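Local coordinates for beta-methylmalyl-CoA dehydratase (Chloroflexus aurantiacus, PDB 4E3E), which catalyses the reversible dehydration of beta-methylmalyl-CoA to mesaconyl-CoA in the glyoxylate assimilation cycle, at residues 30-35 against 222-227; 165-170 against 309-314; 216-221 against 246-251; 326-329 against 333-336. One frame throughout, in Å; residues are numbered along the deposited sequence.

Contact 1: residues 30-35 against 222-227; sequences EGDVAL and TRLYQN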
loop_
_atom_site.group_PDB
_atom_site.type_symbol
_atom_site.label_atom_id
_atom_site.label_comp_id
_atom_site.label_asym_id
_atom_site.label_seq_id
_atom_site.Cartn_x
_atom_site.Cartn_y
_atom_site.Cartn_z
ATOM N N GLU A 30 -11.784 -3.726 -2.852
ATOM C CA GLU A 30 -11.605 -3.001 -1.600
ATOM C C GLU A 30 -10.143 -2.771 -1.336
ATOM O O GLU A 30 -9.790 -1.812 -0.650
ATOM C CB GLU A 30 -12.260 -3.738 -0.420
ATOM C CG GLU A 30 -13.787 -3.817 -0.484
ATOM C CD GLU A 30 -14.500 -2.514 -0.086
ATOM O OE1 GLU A 30 -13.910 -1.401 -0.210
ATOM O OE2 GLU A 30 -15.675 -2.601 0.354
ATOM N N GLY A 31 -9.275 -3.623 -1.882
ATOM C CA GLY A 31 -7.820 -3.367 -1.728
ATOM C C GLY A 31 -7.394 -2.121 -2.472
ATOM O O GLY A 31 -6.493 -1.361 -2.020
ATOM N N ASP A 32 -8.005 -1.907 -3.639
ATOM C CA ASP A 32 -7.729 -0.683 -4.417
ATOM C C ASP A 32 -8.228 0.549 -3.674
ATOM O O ASP A 32 -7.546 1.575 -3.613
ATOM C CB ASP A 32 -8.364 -0.760 -5.816
ATOM C CG ASP A 32 -7.809 -1.902 -6.623
ATOM O OD1 ASP A 32 -6.555 -1.985 -6.777
ATOM O OD2 ASP A 32 -8.620 -2.723 -7.095
ATOM N N VAL A 33 -9.420 0.435 -3.104
ATOM C CA VAL A 33 -9.975 1.530 -2.312
ATOM C C VAL A 33 -9.045 1.947 -1.169
ATOM O O VAL A 33 -8.807 3.140 -0.974
ATOM C CB VAL A 33 -11.343 1.155 -1.751
ATOM C CG1 VAL A 33 -11.818 2.211 -0.747
ATOM C CG2 VAL A 33 -12.335 0.988 -2.897
ATOM N N ALA A 34 -8.523 0.972 -0.413
ATOM C CA ALA A 34 -7.708 1.287 0.743
ATOM C C ALA A 34 -6.374 1.898 0.315
ATOM O O ALA A 34 -5.905 2.847 0.942
ATOM C CB ALA A 34 -7.481 0.047 1.611
ATOM N N LEU A 35 -5.779 1.365 -0.759
ATOM C CA LEU A 35 -4.541 1.907 -1.281
ATOM C C LEU A 35 -4.686 3.368 -1.712
ATOM O O LEU A 35 -3.819 4.203 -1.405
ATOM C CB LEU A 35 -4.037 1.057 -2.459
ATOM C CG LEU A 35 -3.008 -0.004 -2.087
ATOM C CD1 LEU A 35 -2.843 -0.938 -3.261
ATOM C CD2 LEU A 35 -1.663 0.622 -1.734
ATOM N N THR A 222 0.934 5.026 -9.505
ATOM C CA THR A 222 1.032 4.783 -10.962
ATOM C C THR A 222 0.932 3.278 -11.307
ATOM O O THR A 222 0.286 2.902 -12.308
ATOM C CB THR A 222 2.308 5.438 -11.533
ATOM O OG1 THR A 222 2.359 6.807 -11.087
ATOM C CG2 THR A 222 2.326 5.408 -13.077
ATOM N N ARG A 223 1.536 2.422 -10.466
ATOM C CA ARG A 223 1.423 0.954 -10.625
ATOM C C ARG A 223 0.027 0.447 -10.316
ATOM O O ARG A 223 -0.455 -0.515 -10.954
ATOM C CB ARG A 223 2.460 0.216 -9.769
ATOM C CG ARG A 223 3.867 0.251 -10.366
ATOM C CD ARG A 223 4.917 -0.167 -9.347
ATOM N NE ARG A 223 6.164 -0.517 -10.005
ATOM C CZ ARG A 223 7.377 -0.400 -9.472
ATOM N NH1 ARG A 223 7.539 0.075 -8.236
ATOM N NH2 ARG A 223 8.438 -0.760 -10.190
ATOM N N LEU A 224 -0.634 1.081 -9.348
ATOM C CA LEU A 224 -2.018 0.706 -9.013
ATOM C C LEU A 224 -2.891 0.899 -10.258
ATOM O O LEU A 224 -3.814 0.111 -10.521
ATOM C CB LEU A 224 -2.549 1.540 -7.837
ATOM C CG LEU A 224 -3.994 1.259 -7.392
ATOM C CD1 LEU A 224 -4.113 -0.134 -6.781
ATOM C CD2 LEU A 224 -4.490 2.311 -6.410
ATOM N N TYR A 225 -2.567 1.944 -11.027
ATOM C CA TYR A 225 -3.288 2.279 -12.254
ATOM C C TYR A 225 -2.828 1.429 -13.441
ATOM O O TYR A 225 -3.425 1.512 -14.530
ATOM C CB TYR A 225 -3.145 3.784 -12.586
ATOM C CG TYR A 225 -3.452 4.691 -11.399
ATOM C CD1 TYR A 225 -4.490 4.371 -10.489
ATOM C CD2 TYR A 225 -2.722 5.850 -11.191
ATOM C CE1 TYR A 225 -4.755 5.183 -9.391
ATOM C CE2 TYR A 225 -2.984 6.684 -10.107
ATOM C CZ TYR A 225 -3.987 6.344 -9.217
ATOM O OH TYR A 225 -4.226 7.161 -8.163
ATOM N N GLN A 226 -1.784 0.612 -13.230
ATOM C CA GLN A 226 -1.160 -0.181 -14.313
ATOM C C GLN A 226 -0.807 0.761 -15.497
ATOM O O GLN A 226 -1.004 0.463 -16.681
ATOM C CB GLN A 226 -2.045 -1.384 -14.671
ATOM C CG GLN A 226 -2.043 -2.453 -13.560
ATOM C CD GLN A 226 -3.207 -3.408 -13.708
ATOM O OE1 GLN A 226 -4.334 -2.970 -13.889
ATOM N NE2 GLN A 226 -2.935 -4.723 -13.668
ATOM N N ASN A 227 -0.311 1.931 -15.116
ATOM C CA ASN A 227 0.126 2.980 -16.035
ATOM C C ASN A 227 1.628 2.772 -16.180
ATOM O O ASN A 227 2.349 2.734 -15.190
ATOM C CB ASN A 227 -0.235 4.361 -15.439
ATOM C CG ASN A 227 0.376 5.555 -16.200
ATOM O OD1 ASN A 227 1.409 5.451 -16.851
ATOM N ND2 ASN A 227 -0.282 6.712 -16.097
#
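D32 and L35, one turn apart on helix 30-40, receive L224 from the C-terminal end of helix 215-224. The contact is a buried helix-to-helix packing in a protein of the HotDog superfamily. The nearest alpha carbons, D32 CA and L224 CA, are 7.5 Å apart. CG of L224 is anti to the backbone N (chi1 179°), and this brings the two methyls up to helix 30-40. L224 CD1 does most of the touching, packing against L35 CD1 at 3.8 Å. L224 CD1 is also 3.1 Å from D32 OD1. The other methyl, L224 CD2, rests 4.2 Å from L35 CB. No hydrogen bond joins the two segments.

The polar end of D32 is held by its own surroundings. OD2 takes the backbone N of T29 and forms a salt bridge with R26. The same R26 also bonds the backbone O of L224, so one arginine ties both sides of the contact. A Schellman motif follows, with Q226 at positive phi. N227 N bonds T222 O at 3.0 Å and Q226 N bonds R223 O at 2.9 Å. NE2 of Q226 then bonds S48 and the backbone O of S42, both of the second subunit. The side chain of D32 is about 6 Å from that of I63, a substrate-binding residue by similarity. A buried carboxylate beside a leucine methyl would probably be unfavourable on its own, and the bonds from R26 and T29 to its other oxygen probably help to pay for it.

Contact 2: residues 165-170 against 309-314; sequences LPDSVP and ALRVRT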
loop_
_atom_site.group_PDB
_atom_site.type_symbol
_atom_site.label_atom_id
_atom_site.label_comp_id
_atom_site.label_asym_id
_atom_site.label_seq_id
_atom_site.Cartn_x
_atom_site.Cartn_y
_atom_site.Cartn_z
ATOM N N LEU A 165 -14.097 20.688 -29.619
ATOM C CA LEU A 165 -13.987 20.220 -28.238
ATOM C C LEU A 165 -15.022 20.939 -27.383
ATOM O O LEU A 165 -15.124 22.157 -27.446
ATOM C CB LEU A 165 -12.571 20.483 -27.700
ATOM C CG LEU A 165 -11.414 19.775 -28.413
ATOM C CD1 LEU A 165 -10.085 20.413 -28.046
ATOM C CD2 LEU A 165 -11.404 18.281 -28.105
ATOM N N PRO A 166 -15.819 20.189 -26.599
ATOM C CA PRO A 166 -16.772 20.866 -25.726
ATOM C C PRO A 166 -16.046 21.641 -24.627
ATOM O O PRO A 166 -15.028 21.181 -24.130
ATOM C CB PRO A 166 -17.579 19.714 -25.123
ATOM C CG PRO A 166 -16.683 18.520 -25.218
ATOM C CD PRO A 166 -15.906 18.722 -26.490
ATOM N N ASP A 167 -16.554 22.814 -24.261
ATOM C CA ASP A 167 -15.940 23.591 -23.184
ATOM C C ASP A 167 -16.170 22.922 -21.822
ATOM O O ASP A 167 -15.348 23.035 -20.915
ATOM C CB ASP A 167 -16.506 25.005 -23.172
ATOM C CG ASP A 167 -15.964 25.843 -22.037
ATOM O OD1 ASP A 167 -14.816 26.330 -22.124
ATOM O OD2 ASP A 167 -16.696 26.021 -21.054
ATOM N N SER A 168 -17.299 22.230 -21.684
ATOM C CA SER A 168 -17.650 21.567 -20.435
ATOM C C SER A 168 -18.639 20.461 -20.765
ATOM O O SER A 168 -19.245 20.474 -21.842
ATOM C CB SER A 168 -18.300 22.563 -19.452
ATOM O OG SER A 168 -19.466 23.170 -20.014
ATOM N N VAL A 169 -18.794 19.511 -19.850
ATOM C CA VAL A 169 -19.887 18.546 -19.932
ATOM C C VAL A 169 -21.167 19.283 -19.528
ATOM O O VAL A 169 -21.227 19.831 -18.431
ATOM C CB VAL A 169 -19.653 17.340 -18.992
ATOM C CG1 VAL A 169 -20.863 16.401 -19.002
ATOM C CG2 VAL A 169 -18.370 16.592 -19.378
ATOM N N PRO A 170 -22.194 19.310 -20.413
ATOM C CA PRO A 170 -23.439 20.017 -20.068
ATOM C C PRO A 170 -24.118 19.434 -18.826
ATOM O O PRO A 170 -24.111 18.216 -18.624
ATOM C CB PRO A 170 -24.338 19.794 -21.293
ATOM C CG PRO A 170 -23.402 19.474 -22.405
ATOM C CD PRO A 170 -22.225 18.770 -21.785
ATOM N N ALA A 309 -25.095 21.435 -8.872
ATOM C CA ALA A 309 -23.750 21.339 -9.409
ATOM C C ALA A 309 -22.961 22.615 -9.178
ATOM O O ALA A 309 -23.517 23.718 -9.189
ATOM C CB ALA A 309 -23.786 21.014 -10.897
ATOM N N LEU A 310 -21.663 22.458 -8.976
ATOM C CA LEU A 310 -20.740 23.589 -8.993
ATOM C C LEU A 310 -19.648 23.286 -9.989
ATOM O O LEU A 310 -19.102 22.170 -10.016
ATOM C CB LEU A 310 -20.112 23.825 -7.620
ATOM C CG LEU A 310 -21.007 24.187 -6.429
ATOM C CD1 LEU A 310 -20.203 24.097 -5.133
ATOM C CD2 LEU A 310 -21.633 25.569 -6.577
ATOM N N ARG A 311 -19.348 24.267 -10.827
ATOM C CA ARG A 311 -18.203 24.163 -11.705
ATOM C C ARG A 311 -17.047 24.779 -10.941
ATOM O O ARG A 311 -17.128 25.934 -10.511
ATOM C CB ARG A 311 -18.429 24.875 -13.042
ATOM C CG ARG A 311 -17.268 24.680 -14.024
ATOM C CD ARG A 311 -17.509 25.368 -15.362
ATOM N NE ARG A 311 -16.441 25.057 -16.322
ATOM C CZ ARG A 311 -16.493 25.322 -17.627
ATOM N NH1 ARG A 311 -17.562 25.910 -18.159
ATOM N NH2 ARG A 311 -15.475 24.997 -18.411
ATOM N N VAL A 312 -15.990 23.993 -10.749
ATOM C CA VAL A 312 -14.879 24.376 -9.890
ATOM C C VAL A 312 -13.591 24.361 -10.690
ATOM O O VAL A 312 -13.368 23.449 -11.494
ATOM C CB VAL A 312 -14.754 23.407 -8.686
ATOM C CG1 VAL A 312 -13.581 23.783 -7.761
ATOM C CG2 VAL A 312 -16.067 23.332 -7.902
ATOM N N ARG A 313 -12.758 25.381 -10.484
ATOM C CA ARG A 313 -11.364 25.318 -10.890
ATOM C C ARG A 313 -10.519 25.090 -9.644
ATOM O O ARG A 313 -10.551 25.903 -8.714
ATOM C CB ARG A 313 -10.902 26.612 -11.567
ATOM C CG ARG A 313 -9.455 26.544 -12.057
ATOM C CD ARG A 313 -8.891 27.889 -12.575
ATOM N NE ARG A 313 -9.793 28.553 -13.522
ATOM C CZ ARG A 313 -10.053 28.138 -14.764
ATOM N NH1 ARG A 313 -9.476 27.044 -15.264
ATOM N NH2 ARG A 313 -10.911 28.822 -15.512
ATOM N N THR A 314 -9.769 23.990 -9.617
ATOM C CA THR A 314 -8.755 23.824 -8.578
ATOM C C THR A 314 -7.383 23.969 -9.206
ATOM O O THR A 314 -7.065 23.317 -10.205
ATOM C CB THR A 314 -8.899 22.501 -7.832
ATOM O OG1 THR A 314 -10.231 22.419 -7.269
ATOM C CG2 THR A 314 -7.866 22.395 -6.719
#
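D167 and S168 lie in an irregular loop that passes the strand carrying R311, and the backbones stay apart: the nearest alpha carbons, S168 CA and R311 CA, are 9.1 Å from each other. The side chain of R311 bridges that gap. It runs out fully extended, with CG anti to the backbone N (chi1 -176°), and delivers its guanidinium to the loop. There it meets D167 end-on in a salt bridge. Both terminal nitrogens converge on a single oxygen. NH1 of R311 is 3.0 Å from D167 OD2, and NH2 of R311 is 3.1 Å from that same OD2. The oxygen lies in the guanidinium plane, so both N-H groups use the edge of the group. The two planes are turned 59° apart. NH1 comes nearly along the C-O bond direction, while NH2 meets the oxygen from above the carboxylate plane. S168 adds a lid: its CB lies over one face of the guanidinium, 3.7 Å from R311 NH1. NH2 of R311 has a second acid in D343, so the charge is shared between two carboxylates. A leucine at R311 would probably leave D167 and D343 without their common cation and free the loop to shift. The contact is at the surface, away from the annotated sites. Strand 307-318 lies between strands 288-300 and 338-349, pairing R311 with A297 and V312 with Y344. D343 belongs to strand 338-349. The loop itself packs on the next strand, 270-278, through S168 on N275 and V169 on A273.

Contact 3: residues 216-221 against 246-251; sequences AEHMQA and RIVYGG
V248 lies over one face of the H218 ring, and the two side chains are inclined to each other. The methyl CG2 of V248 stands 3.9 Å from the ring centroid, 24° off the normal, in a CH-pi contact. V248 CG2 is offset to the rim and comes nearest H218 CD2, at 3.6 Å. The second methyl, V248 CG1, touches H218 CB at 3.9 Å. The ring is placed there by chi1 76°, which sets CG between the backbone N and the carbonyl carbon. Its two nitrogens have separate partners. H218 NE2 bonds E215, while H218 ND1 lies 2.8 Å from a water that accepts from the backbone N of Y249. Y249 is the N-cap residue of helix 250-265. That helix leads into strand 270-278 and is probably the central helix of a HotDog unit, so the contact sets its N-terminal end against helix 215-224. Further out, M219, a selenomethionine, crosses R246 at about a right angle. SE of M219 is 3.3 Å from R246 NH2. The guanidinium is turned obliquely to the selenium, and its NH2 also forms a salt bridge with E214 of the second subunit.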
loop_
_atom_site.group_PDB
_atom_site.type_symbol
_atom_site.label_atom_id
_atom_site.label_comp_id
_atom_site.label_asym_id
_atom_site.label_seq_id
_atom_site.Cartn_x
_atom_site.Cartn_y
_atom_site.Cartn_z
ATOM N N ALA A 216 8.331 6.740 -3.804
ATOM C CA ALA A 216 7.630 5.471 -3.622
ATOM C C ALA A 216 6.145 5.719 -3.742
ATOM O O ALA A 216 5.394 4.850 -4.188
ATOM C CB ALA A 216 7.945 4.854 -2.266
ATOM N N GLU A 217 5.728 6.916 -3.329
ATOM C CA GLU A 217 4.316 7.263 -3.303
ATOM C C GLU A 217 3.710 7.397 -4.708
ATOM O O GLU A 217 2.697 6.752 -5.006
ATOM C CB GLU A 217 4.080 8.512 -2.454
ATOM C CG GLU A 217 2.773 9.263 -2.667
ATOM C CD GLU A 217 2.941 10.749 -2.319
ATOM O OE1 GLU A 217 3.805 11.078 -1.466
ATOM O OE2 GLU A 217 2.227 11.598 -2.905
ATOM N N HIS A 218 4.320 8.203 -5.571
ATOM C CA HIS A 218 3.747 8.342 -6.930
ATOM C C HIS A 218 3.932 7.097 -7.779
ATOM O O HIS A 218 3.016 6.696 -8.526
ATOM C CB HIS A 218 4.213 9.618 -7.606
ATOM C CG HIS A 218 5.610 9.546 -8.097
ATOM N ND1 HIS A 218 5.932 8.931 -9.246
ATOM C CD2 HIS A 218 6.802 10.039 -7.561
ATOM C CE1 HIS A 218 7.263 9.022 -9.437
ATOM N NE2 HIS A 218 7.788 9.679 -8.395
HETATM N N MSE A 219 5.044 6.391 -7.582
HETATM C CA MSE A 219 5.281 5.115 -8.317
HETATM C C MSE A 219 4.237 4.132 -7.912
HETATM O O MSE A 219 3.669 3.420 -8.767
HETATM C CB MSE A 219 6.670 4.513 -8.066
HETATM C CG MSE A 219 7.716 5.408 -8.735
HETATM SE SE MSE A 219 9.467 4.610 -8.292
HETATM C CE MSE A 219 9.468 2.916 -9.325
ATOM N N GLN A 220 3.932 4.076 -6.618
ATOM C CA GLN A 220 2.917 3.113 -6.161
ATOM C C GLN A 220 1.500 3.389 -6.706
ATOM O O GLN A 220 0.763 2.444 -7.039
ATOM C CB GLN A 220 2.924 2.958 -4.627
ATOM C CG GLN A 220 1.844 1.986 -4.087
ATOM C CD GLN A 220 2.115 1.619 -2.624
ATOM O OE1 GLN A 220 2.414 2.492 -1.816
ATOM N NE2 GLN A 220 2.033 0.339 -2.287
ATOM N N ALA A 221 1.116 4.669 -6.766
ATOM C CA ALA A 221 -0.162 5.054 -7.341
ATOM C C ALA A 221 -0.157 4.698 -8.825
ATOM O O ALA A 221 -1.108 4.084 -9.325
ATOM C CB ALA A 221 -0.449 6.548 -7.120
ATOM N N ARG A 246 12.764 11.549 -12.139
ATOM C CA ARG A 246 11.474 11.011 -12.585
ATOM C C ARG A 246 10.385 12.066 -12.456
ATOM O O ARG A 246 10.455 12.927 -11.577
ATOM C CB ARG A 246 11.120 9.772 -11.768
ATOM C CG ARG A 246 12.024 8.574 -12.047
ATOM C CD ARG A 246 11.968 7.553 -10.914
ATOM N NE ARG A 246 12.828 7.954 -9.794
ATOM C CZ ARG A 246 13.000 7.264 -8.663
ATOM N NH1 ARG A 246 13.823 7.746 -7.735
ATOM N NH2 ARG A 246 12.360 6.106 -8.448
ATOM N N ILE A 247 9.390 11.993 -13.339
ATOM C CA ILE A 247 8.301 12.954 -13.393
ATOM C C ILE A 247 7.068 12.303 -12.807
ATOM O O ILE A 247 6.750 11.143 -13.120
ATOM C CB ILE A 247 8.017 13.429 -14.840
ATOM C CG1 ILE A 247 9.285 14.082 -15.419
ATOM C CG2 ILE A 247 6.885 14.446 -14.852
ATOM C CD1 ILE A 247 9.249 14.287 -16.921
ATOM N N VAL A 248 6.396 13.040 -11.926
ATOM C CA VAL A 248 5.183 12.542 -11.283
ATOM C C VAL A 248 4.034 12.547 -12.277
ATOM O O VAL A 248 3.795 13.545 -12.966
ATOM C CB VAL A 248 4.812 13.373 -10.023
ATOM C CG1 VAL A 248 3.458 12.924 -9.444
ATOM C CG2 VAL A 248 5.909 13.264 -8.979
ATOM N N TYR A 249 3.333 11.421 -12.353
ATOM C CA TYR A 249 2.111 11.322 -13.112
ATOM C C TYR A 249 1.204 12.520 -12.805
ATOM O O TYR A 249 0.819 12.755 -11.639
ATOM C CB TYR A 249 1.393 10.005 -12.723
ATOM C CG TYR A 249 -0.014 9.851 -13.235
ATOM C CD1 TYR A 249 -0.346 10.164 -14.567
ATOM C CD2 TYR A 249 -1.036 9.333 -12.401
ATOM C CE1 TYR A 249 -1.657 10.003 -15.037
ATOM C CE2 TYR A 249 -2.324 9.178 -12.873
ATOM C CZ TYR A 249 -2.635 9.520 -14.186
ATOM O OH TYR A 249 -3.942 9.357 -14.646
ATOM N N GLY A 250 0.847 13.264 -13.850
ATOM C CA GLY A 250 -0.045 14.422 -13.710
ATOM C C GLY A 250 -1.334 14.124 -12.942
ATOM O O GLY A 250 -1.798 14.943 -12.143
ATOM N N GLY A 251 -1.917 12.951 -13.169
ATOM C CA GLY A 251 -3.144 12.567 -12.469
ATOM C C GLY A 251 -2.952 12.383 -10.963
ATOM O O GLY A 251 -3.908 12.506 -10.195
HETATM O O HOH W 1 4.157 8.893 -11.391
#

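Contact 4: residues 326-329 against 333-336; sequences PYRD and NYDP
N333 opens the contact with its backbone: N333 O faces the alpha carbon of R328, 3.3 Å from R328 CA, in a CA-H...O contact. Y334 follows, its CG anti to the carbonyl carbon (chi1 -76°) and its ring alongside that of Y327. The pair is offset edge-to-face, with the edge of Y334 toward the face of Y327 and the planes at 86°. The nearest atoms are Y327 CE1 and Y334 CE1, 3.7 Å apart. The R328 guanidinium stacks off-centre on Y334, at 12° to the ring, and R328 CG is 3.8 Å from Y334 CD1. NE of R328 bonds the backbone O of G332, which holds the group over the ring. D335 N then gives a nearly straight hydrogen bond to Y327 O, at 2.9 Å. Its carboxylate turns to H323 and A337. These residues pin the loop joining neighbouring strands 307-318 and 338-349. Replacing the Y334 ring by an alanine is likely to leave the R328 guanidinium without its stacking surface and the Y327 ring less firmly placed. Both tyrosine hydroxyls bond OD2 of D341, so one carboxylate fixes both ring ends, while the off-centre cation-pi contact of R328 on Y334 probably adds some electrostatic attraction.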
loop_
_atom_site.group_PDB
_atom_site.type_symbol
_atom_site.label_atom_id
_atom_site.label_comp_id
_atom_site.label_asym_id
_atom_site.label_seq_id
_atom_site.Cartn_x
_atom_site.Cartn_y
_atom_site.Cartn_z
ATOM N N PRO A 326 -2.070 32.008 -6.796
ATOM C CA PRO A 326 -1.255 32.165 -8.005
ATOM C C PRO A 326 -1.967 31.533 -9.204
ATOM O O PRO A 326 -2.594 30.466 -9.064
ATOM C CB PRO A 326 0.026 31.371 -7.685
ATOM C CG PRO A 326 -0.001 31.105 -6.221
ATOM C CD PRO A 326 -1.454 31.058 -5.844
ATOM N N TYR A 327 -1.896 32.195 -10.359
ATOM C CA TYR A 327 -2.552 31.676 -11.553
ATOM C C TYR A 327 -1.783 32.020 -12.831
ATOM O O TYR A 327 -0.821 31.321 -13.176
ATOM C CB TYR A 327 -4.034 32.106 -11.604
ATOM C CG TYR A 327 -4.847 31.336 -12.621
ATOM C CD1 TYR A 327 -4.804 29.940 -12.661
ATOM C CD2 TYR A 327 -5.654 31.997 -13.547
ATOM C CE1 TYR A 327 -5.536 29.225 -13.594
ATOM C CE2 TYR A 327 -6.399 31.289 -14.486
ATOM C CZ TYR A 327 -6.332 29.904 -14.506
ATOM O OH TYR A 327 -7.062 29.185 -15.432
ATOM N N ARG A 328 -2.192 33.081 -13.527
ATOM C CA ARG A 328 -1.519 33.495 -14.757
ATOM C C ARG A 328 -1.190 34.974 -14.724
ATOM O O ARG A 328 -1.740 35.740 -15.515
ATOM C CB ARG A 328 -2.384 33.228 -15.990
ATOM C CG ARG A 328 -3.097 31.899 -16.005
ATOM C CD ARG A 328 -4.145 31.895 -17.092
ATOM N NE ARG A 328 -3.579 31.476 -18.365
ATOM C CZ ARG A 328 -4.236 30.758 -19.267
ATOM N NH1 ARG A 328 -5.486 30.377 -19.031
ATOM N NH2 ARG A 328 -3.643 30.413 -20.399
ATOM N N ASP A 329 -0.304 35.381 -13.819
ATOM C CA ASP A 329 0.111 36.782 -13.790
ATOM C C ASP A 329 0.745 37.171 -15.125
ATOM O O ASP A 329 0.347 38.159 -15.744
ATOM C CB ASP A 329 1.064 37.083 -12.628
ATOM C CG ASP A 329 1.376 38.572 -12.504
ATOM O OD1 ASP A 329 0.824 39.221 -11.588
ATOM O OD2 ASP A 329 2.154 39.101 -13.333
ATOM N N ASN A 333 0.579 33.467 -19.491
ATOM C CA ASN A 333 1.550 32.490 -19.000
ATOM C C ASN A 333 1.282 32.165 -17.546
ATOM O O ASN A 333 1.129 33.060 -16.703
ATOM C CB ASN A 333 2.998 32.990 -19.142
ATOM C CG ASN A 333 3.349 33.398 -20.551
ATOM O OD1 ASN A 333 3.815 34.523 -20.791
ATOM N ND2 ASN A 333 3.166 32.487 -21.494
ATOM N N TYR A 334 1.220 30.872 -17.263
ATOM C CA TYR A 334 1.066 30.390 -15.906
ATOM C C TYR A 334 2.262 30.761 -15.068
ATOM O O TYR A 334 3.391 30.724 -15.547
ATOM C CB TYR A 334 0.909 28.883 -15.910
ATOM C CG TYR A 334 -0.458 28.433 -16.357
ATOM C CD1 TYR A 334 -1.540 28.463 -15.474
ATOM C CD2 TYR A 334 -0.679 27.984 -17.657
ATOM C CE1 TYR A 334 -2.796 28.058 -15.869
ATOM C CE2 TYR A 334 -1.953 27.556 -18.055
ATOM C CZ TYR A 334 -2.999 27.605 -17.156
ATOM O OH TYR A 334 -4.257 27.181 -17.526
ATOM N N ASP A 335 1.993 31.138 -13.820
ATOM C CA ASP A 335 3.014 31.326 -12.794
ATOM C C ASP A 335 3.892 30.067 -12.727
ATOM O O ASP A 335 3.359 28.957 -12.785
ATOM C CB ASP A 335 2.304 31.576 -11.458
ATOM C CG ASP A 335 3.255 31.910 -10.331
ATOM O OD1 ASP A 335 3.292 33.087 -9.919
ATOM O OD2 ASP A 335 3.961 30.998 -9.849
ATOM N N PRO A 336 5.236 30.230 -12.613
ATOM C CA PRO A 336 6.123 29.058 -12.605
ATOM C C PRO A 336 5.766 28.049 -11.509
ATOM O O PRO A 336 6.097 26.869 -11.637
ATOM C CB PRO A 336 7.527 29.648 -12.358
ATOM C CG PRO A 336 7.344 31.111 -12.089
ATOM C CD PRO A 336 5.987 31.498 -12.616
#

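From the N terminus, contact 1 opens at helix 30-40 and closes 187 residues later at the end of helix 215-224. Contact 2 opens inside that span, in the loop after strand 138-149, and closes on strand 307-318, so the two cross. Contact 3 starts on helix 215-224 as well. It crosses contact 1 and nests within the loop closed by contact 2. Contacts 1 and 3 touch, for example where T222 packs on Y249, and join three helices near other subunits. Contact 4 closes a short loop after all the others, ahead of strand 338-349. It touches contact 2 where R313 meets Y327, across the chain's centre from contact 1.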